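Local coordinates for protein citrate synthase (Pyrobaculum aerophilum, PDB 2IBP) that probably condenses acetyl-CoA and oxaloacetate into citrate, releasing CoA, as a citrate synthase of the tricarboxylic acid cycle, at residues 290-294 / 295-299; 253-256 / 257-260; 242-246 / 247-251. One frame throughout, in Å; residues are numbered along the deposited sequence.

The three contacts lie in series along the chain, and all lie near the predicted active-site residues H289 and D346. Interaction 3 closes in the loop after helix 233-244. Interaction 2 follows at once on helix 252-263, its centre about 16 Å away. Interaction 1 comes later, before and at the start of helix 297-313. Its centre is about 19 Å from that of interaction 2 and about 20 Å from that of interaction 3; in both cases the nearest atoms are about 9 Å apart. The side chain of Y292 comes within about 4 Å of that of H289, and that of H249 is about 10 Å from it. The side chain of N253 is about 4 Å from that of D346, and that of R298 about 6 Å.

Interaction 1. Residues 290-294 / 295-299; sequences RVYKA and YDPRA
Y292 holds CG anti to its carbonyl carbon (chi1 -66°), while D296 holds CG anti to its backbone N (chi1 178°). These two turns lay the D296 carboxylate against the Y292 ring. The two planes are stacked, 24° apart. Between these two side chains the nearest atoms are Y292 CE2 and D296 OD1, 3.6 Å apart. D296 CA also sits over the ring face, 4.2 Å from the Y292 centroid, as a CH-pi contact. P297 CD adds a second one, at 3.8 Å from the same centroid, and packs close to CE1. At the ring edge R298 NH2 lies 3.7 Å from Y292 CE2.

D296 is the N-cap of helix 297-313, and its OD1 takes two bonds from R298. The capping bond runs from R298 N to D296 OD1, 2.8 Å, from above the carboxylate plane. R298 NE meets the syn lone pair of D296 OD1 at 3.0 Å, almost straight. R298 NH2 completes the side-on salt bridge to D296 OD2 at 2.8 Å. OD2 also accepts from V345 N, so four bonds hold the carboxylate. The hydroxyl of Y292 bonds H214 NE2, and its ring meets that of the predicted active-site residue H289. H289 to R298 form the larger part of the citrate synthase signature, which runs through a loop and the N-cap of helix 297-313 beside the predicted active site.

Interaction 2. Residues 253-256 / 257-260; sequences NEMA and VRNY
E254 and R258 are i and i+4 partners on helix 252-263, and their salt bridge is the familiar one between adjacent turns of an alpha-helix. R258 CB rests near two backbone carbonyls, those of E254 and M255. R258 CG comes nearest to E254 O, at 3.5 Å. The chain then runs extended from CG to NE, alongside the E254 side chain and pointing the same way. R258 CD passes 3.9 Å from E254 OE2. R258 NE gives the main bond, 2.8 Å to the anti lone pair of E254 OE2. This oxygen lies within 4° of the guanidinium plane. R258 CZ lies 3.4 Å from E254 OE2. R258 NH2 reaches E254 OE2 at 3.2 Å, on the anti side but well out of the carboxylate plane. Both nitrogens therefore share one oxygen.

E254 reaches its partner because CG is anti to the backbone N (chi1 163°) and the chain stays extended beyond it. Y360 touches both side chains from outside the helix.

Main-chain bonds join the two turns: R258 N to E254 O, N259 N to M255 O and Y260 N to A256 O, with a weak one from V257 N to N253 O. On the buried side V257 and Y260 both pack on I351 of helix 349-356, and Y260 OH bonds F347 O. N253 ND2 bonds S349 OG, close to the predicted active-site residue D346. A256 O does double duty: it accepts from Y260 N at 2.9 Å and sits 3.1 Å above the plane of the Y260 ring, offset toward its rim.

Interaction 3. Residues 242-246 / 247-251; sequences AALKG and PLHGG
A beta turn follows helix 233-244, with G246 and H249 at its two ends. G246 O accepts from H249 N at 2.9 Å and, weakly, from G250 N at 3.4 Å. P247 and L248 hold the two corners, with backbone angles of a type I turn. A further main-chain bond, G246 N to A243 O at 3.1 Å, precedes it.

The turn brings the H249 side chain back over the end of the helix. L244 and H249 both place CG anti to the backbone N, and the two side chains cross at about a right angle. L244 CD1 stands 3.7 Å above the imidazole plane, over its centre, in a CH-pi contact. Its nearest ring atom is H249 ND1.

The sequence GPLHG borders the active site in citrate synthases. H249 probably corresponds to the first histidine of the His-His-Asp triad of the family, with H289 and D346 as its predicted partners. Its side chain is about 10 Å from that of H289. H249 NE2 is hydrogen-bonded to S219 OG. This bond and the L244 methyl over the face probably limit the ring's rotation. L244 itself packs on F367 and W375 of helix 363-382. K245 NZ forms a salt bridge with D232 of the second subunit, and A243 O bonds T229 OG1 of that subunit. Beyond G250, G251 is the N-cap of helix 252-263.

Interaction 1. Residues 290-294 / 295-299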
# COMPACT_ATOMS: atom_id res chain seq x y z
N ARG A 290 -0.04 15.25 -17.92
CA ARG A 290 1.04 14.38 -18.36
C ARG A 290 0.61 13.50 -19.54
O ARG A 290 1.43 13.12 -20.37
CB ARG A 290 1.49 13.51 -17.20
CG ARG A 290 2.84 12.87 -17.37
CD ARG A 290 3.16 12.03 -16.15
NE ARG A 290 2.14 11.00 -15.96
CZ ARG A 290 2.21 9.77 -16.47
NH1 ARG A 290 3.29 9.39 -17.14
NH2 ARG A 290 1.23 8.91 -16.25
N VAL A 291 -0.68 13.20 -19.62
CA VAL A 291 -1.22 12.38 -20.69
C VAL A 291 -2.03 13.19 -21.71
O VAL A 291 -1.76 13.13 -22.91
CB VAL A 291 -2.10 11.24 -20.14
CG1 VAL A 291 -2.57 10.36 -21.27
CG2 VAL A 291 -1.33 10.40 -19.12
N TYR A 292 -3.03 13.93 -21.23
CA TYR A 292 -3.85 14.73 -22.14
C TYR A 292 -3.09 15.92 -22.73
O TYR A 292 -2.60 16.80 -22.00
CB TYR A 292 -5.12 15.25 -21.45
CG TYR A 292 -6.07 14.14 -21.09
CD1 TYR A 292 -6.67 13.37 -22.07
CD2 TYR A 292 -6.40 13.88 -19.76
CE1 TYR A 292 -7.53 12.34 -21.74
CE2 TYR A 292 -7.26 12.85 -19.42
CZ TYR A 292 -7.82 12.10 -20.41
OH TYR A 292 -8.69 11.07 -20.07
N LYS A 293 -3.02 15.94 -24.06
CA LYS A 293 -2.42 17.04 -24.82
C LYS A 293 -3.56 17.64 -25.64
O LYS A 293 -3.45 17.92 -26.82
CB LYS A 293 -1.31 16.51 -25.74
CG LYS A 293 -0.27 15.69 -25.02
CD LYS A 293 0.40 16.45 -23.89
CE LYS A 293 1.25 15.52 -23.04
NZ LYS A 293 1.93 16.22 -21.93
N ALA A 294 -4.71 17.71 -24.97
CA ALA A 294 -5.96 18.16 -25.51
C ALA A 294 -6.84 18.39 -24.30
O ALA A 294 -6.46 18.04 -23.18
CB ALA A 294 -6.57 17.09 -26.40
N TYR A 295 -8.00 18.98 -24.52
CA TYR A 295 -8.91 19.23 -23.43
C TYR A 295 -9.27 17.86 -22.84
O TYR A 295 -9.53 16.90 -23.57
CB TYR A 295 -10.16 19.96 -23.93
CG TYR A 295 -10.81 20.85 -22.91
CD1 TYR A 295 -11.54 20.31 -21.85
CD2 TYR A 295 -10.77 22.22 -23.04
CE1 TYR A 295 -12.15 21.13 -20.91
CE2 TYR A 295 -11.41 23.05 -22.14
CZ TYR A 295 -12.07 22.50 -21.06
OH TYR A 295 -12.69 23.31 -20.16
N ASP A 296 -9.14 17.75 -21.53
CA ASP A 296 -9.48 16.52 -20.82
C ASP A 296 -10.97 16.29 -21.08
O ASP A 296 -11.80 17.15 -20.77
CB ASP A 296 -9.19 16.76 -19.33
CG ASP A 296 -9.52 15.60 -18.42
OD1 ASP A 296 -10.30 14.70 -18.81
OD2 ASP A 296 -9.01 15.64 -17.28
N PRO A 297 -11.34 15.11 -21.61
CA PRO A 297 -12.75 14.89 -21.90
C PRO A 297 -13.63 14.93 -20.66
O PRO A 297 -14.81 15.29 -20.74
CB PRO A 297 -12.77 13.49 -22.53
CG PRO A 297 -11.52 12.84 -22.06
CD PRO A 297 -10.51 13.93 -21.90
N ARG A 298 -13.05 14.53 -19.53
CA ARG A 298 -13.78 14.53 -18.29
C ARG A 298 -14.04 15.97 -17.89
O ARG A 298 -15.08 16.29 -17.30
CB ARG A 298 -12.98 13.83 -17.21
CG ARG A 298 -12.65 12.38 -17.53
CD ARG A 298 -11.64 11.84 -16.56
NE ARG A 298 -10.41 12.61 -16.64
CZ ARG A 298 -9.41 12.48 -15.79
NH1 ARG A 298 -9.47 11.59 -14.81
NH2 ARG A 298 -8.36 13.28 -15.89
N ALA A 299 -13.09 16.84 -18.20
CA ALA A 299 -13.21 18.26 -17.84
C ALA A 299 -14.32 18.94 -18.64
O ALA A 299 -15.11 19.71 -18.08
CB ALA A 299 -11.88 18.98 -18.04

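Interaction 2. Residues 253-256 / 257-260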
# COMPACT_ATOMS: atom_id res chain seq x y z
N ASN A 253 -7.90 19.79 -7.30
CA ASN A 253 -9.23 20.36 -7.44
C ASN A 253 -9.59 21.26 -6.27
O ASN A 253 -10.25 22.28 -6.45
CB ASN A 253 -10.33 19.35 -7.83
CG ASN A 253 -10.68 18.37 -6.72
OD1 ASN A 253 -9.97 18.23 -5.72
ND2 ASN A 253 -11.80 17.67 -6.91
N GLU A 254 -9.08 20.93 -5.09
CA GLU A 254 -9.24 21.77 -3.92
C GLU A 254 -8.42 23.06 -4.10
O GLU A 254 -8.92 24.15 -3.85
CB GLU A 254 -8.75 21.05 -2.65
CG GLU A 254 -8.51 22.02 -1.49
CD GLU A 254 -7.95 21.37 -0.23
OE1 GLU A 254 -7.89 20.13 -0.16
OE2 GLU A 254 -7.57 22.12 0.71
N MET A 255 -7.17 22.92 -4.53
CA MET A 255 -6.31 24.09 -4.68
C MET A 255 -6.83 25.03 -5.76
O MET A 255 -6.70 26.26 -5.62
CB MET A 255 -4.86 23.68 -4.92
CG MET A 255 -4.26 22.86 -3.77
SD MET A 255 -4.60 23.55 -2.13
CE MET A 255 -4.05 25.24 -2.32
N ALA A 256 -7.42 24.47 -6.82
CA ALA A 256 -7.99 25.30 -7.88
C ALA A 256 -9.07 26.20 -7.26
O ALA A 256 -9.08 27.41 -7.49
CB ALA A 256 -8.59 24.44 -8.98
N VAL A 257 -9.96 25.61 -6.47
CA VAL A 257 -11.03 26.37 -5.82
C VAL A 257 -10.50 27.43 -4.85
O VAL A 257 -10.93 28.57 -4.90
CB VAL A 257 -12.07 25.46 -5.13
CG1 VAL A 257 -12.98 26.25 -4.20
CG2 VAL A 257 -12.88 24.73 -6.20
N ARG A 258 -9.56 27.05 -3.99
CA ARG A 258 -8.96 28.03 -3.10
C ARG A 258 -8.34 29.18 -3.91
O ARG A 258 -8.39 30.32 -3.49
CB ARG A 258 -7.88 27.38 -2.24
CG ARG A 258 -8.41 26.41 -1.23
CD ARG A 258 -7.27 25.88 -0.40
NE ARG A 258 -7.71 24.96 0.63
CZ ARG A 258 -8.13 25.32 1.84
NH1 ARG A 258 -8.24 26.61 2.16
NH2 ARG A 258 -8.46 24.39 2.73
N ASN A 259 -7.71 28.86 -5.03
CA ASN A 259 -7.12 29.87 -5.89
C ASN A 259 -8.16 30.78 -6.48
O ASN A 259 -7.95 32.00 -6.56
CB ASN A 259 -6.30 29.25 -7.02
CG ASN A 259 -4.98 28.69 -6.54
OD1 ASN A 259 -4.57 28.89 -5.40
ND2 ASN A 259 -4.25 28.06 -7.46
N TYR A 260 -9.28 30.21 -6.95
CA TYR A 260 -10.34 31.03 -7.51
C TYR A 260 -10.86 31.97 -6.43
O TYR A 260 -11.14 33.14 -6.72
CB TYR A 260 -11.50 30.21 -8.10
CG TYR A 260 -11.10 29.23 -9.18
CD1 TYR A 260 -10.19 29.58 -10.17
CD2 TYR A 260 -11.73 27.98 -9.28
CE1 TYR A 260 -9.85 28.69 -11.19
CE2 TYR A 260 -11.38 27.08 -10.29
CZ TYR A 260 -10.45 27.44 -11.23
OH TYR A 260 -10.08 26.55 -12.21

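Interaction 3. Residues 242-246 / 247-251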
# COMPACT_ATOMS: atom_id res chain seq x y z
N ALA A 242 -4.01 4.77 0.87
CA ALA A 242 -2.78 5.29 1.48
C ALA A 242 -1.99 6.08 0.44
O ALA A 242 -1.48 7.17 0.71
CB ALA A 242 -1.95 4.14 2.02
N ALA A 243 -1.90 5.56 -0.76
CA ALA A 243 -1.16 6.27 -1.81
C ALA A 243 -1.91 7.51 -2.25
O ALA A 243 -1.33 8.57 -2.48
CB ALA A 243 -0.90 5.34 -3.00
N LEU A 244 -3.22 7.35 -2.43
CA LEU A 244 -4.07 8.43 -2.91
C LEU A 244 -3.99 9.68 -2.01
O LEU A 244 -4.16 10.79 -2.47
CB LEU A 244 -5.51 7.94 -2.98
CG LEU A 244 -6.51 8.98 -3.43
CD1 LEU A 244 -6.16 9.45 -4.81
CD2 LEU A 244 -7.91 8.40 -3.42
N LYS A 245 -3.75 9.45 -0.73
CA LYS A 245 -3.70 10.50 0.27
C LYS A 245 -2.56 11.50 0.05
O LYS A 245 -2.62 12.63 0.54
CB LYS A 245 -3.49 9.79 1.61
CG LYS A 245 -3.58 10.61 2.83
CD LYS A 245 -3.46 9.66 4.02
CE LYS A 245 -3.30 10.43 5.28
NZ LYS A 245 -2.08 11.26 5.21
N GLY A 246 -1.52 11.07 -0.66
CA GLY A 246 -0.31 11.89 -0.86
C GLY A 246 -0.59 13.09 -1.73
O GLY A 246 -1.36 12.99 -2.69
N PRO A 247 0.05 14.22 -1.43
CA PRO A 247 -0.24 15.45 -2.19
C PRO A 247 0.14 15.41 -3.67
O PRO A 247 -0.33 16.26 -4.44
CB PRO A 247 0.58 16.52 -1.44
CG PRO A 247 1.62 15.76 -0.70
CD PRO A 247 0.99 14.46 -0.32
N LEU A 248 0.98 14.46 -4.07
CA LEU A 248 1.34 14.33 -5.47
C LEU A 248 0.29 13.53 -6.25
O LEU A 248 0.40 13.38 -7.47
CB LEU A 248 2.72 13.69 -5.64
CG LEU A 248 3.87 14.43 -4.98
CD1 LEU A 248 5.19 13.73 -5.39
CD2 LEU A 248 3.86 15.88 -5.43
N HIS A 249 -0.69 12.96 -5.53
CA HIS A 249 -1.75 12.19 -6.18
C HIS A 249 -3.08 12.93 -6.25
O HIS A 249 -3.96 12.56 -7.02
CB HIS A 249 -1.97 10.86 -5.47
CG HIS A 249 -2.57 9.80 -6.34
ND1 HIS A 249 -3.52 10.07 -7.31
CD2 HIS A 249 -2.41 8.46 -6.33
CE1 HIS A 249 -3.88 8.94 -7.89
NE2 HIS A 249 -3.23 7.95 -7.31
N GLY A 250 -3.25 13.93 -5.40
CA GLY A 250 -4.50 14.68 -5.37
C GLY A 250 -4.35 16.00 -4.66
O GLY A 250 -3.29 16.29 -4.11
N GLY A 251 -5.42 16.78 -4.64
CA GLY A 251 -5.40 18.09 -4.00
C GLY A 251 -5.60 19.22 -4.98
O GLY A 251 -6.02 20.31 -4.61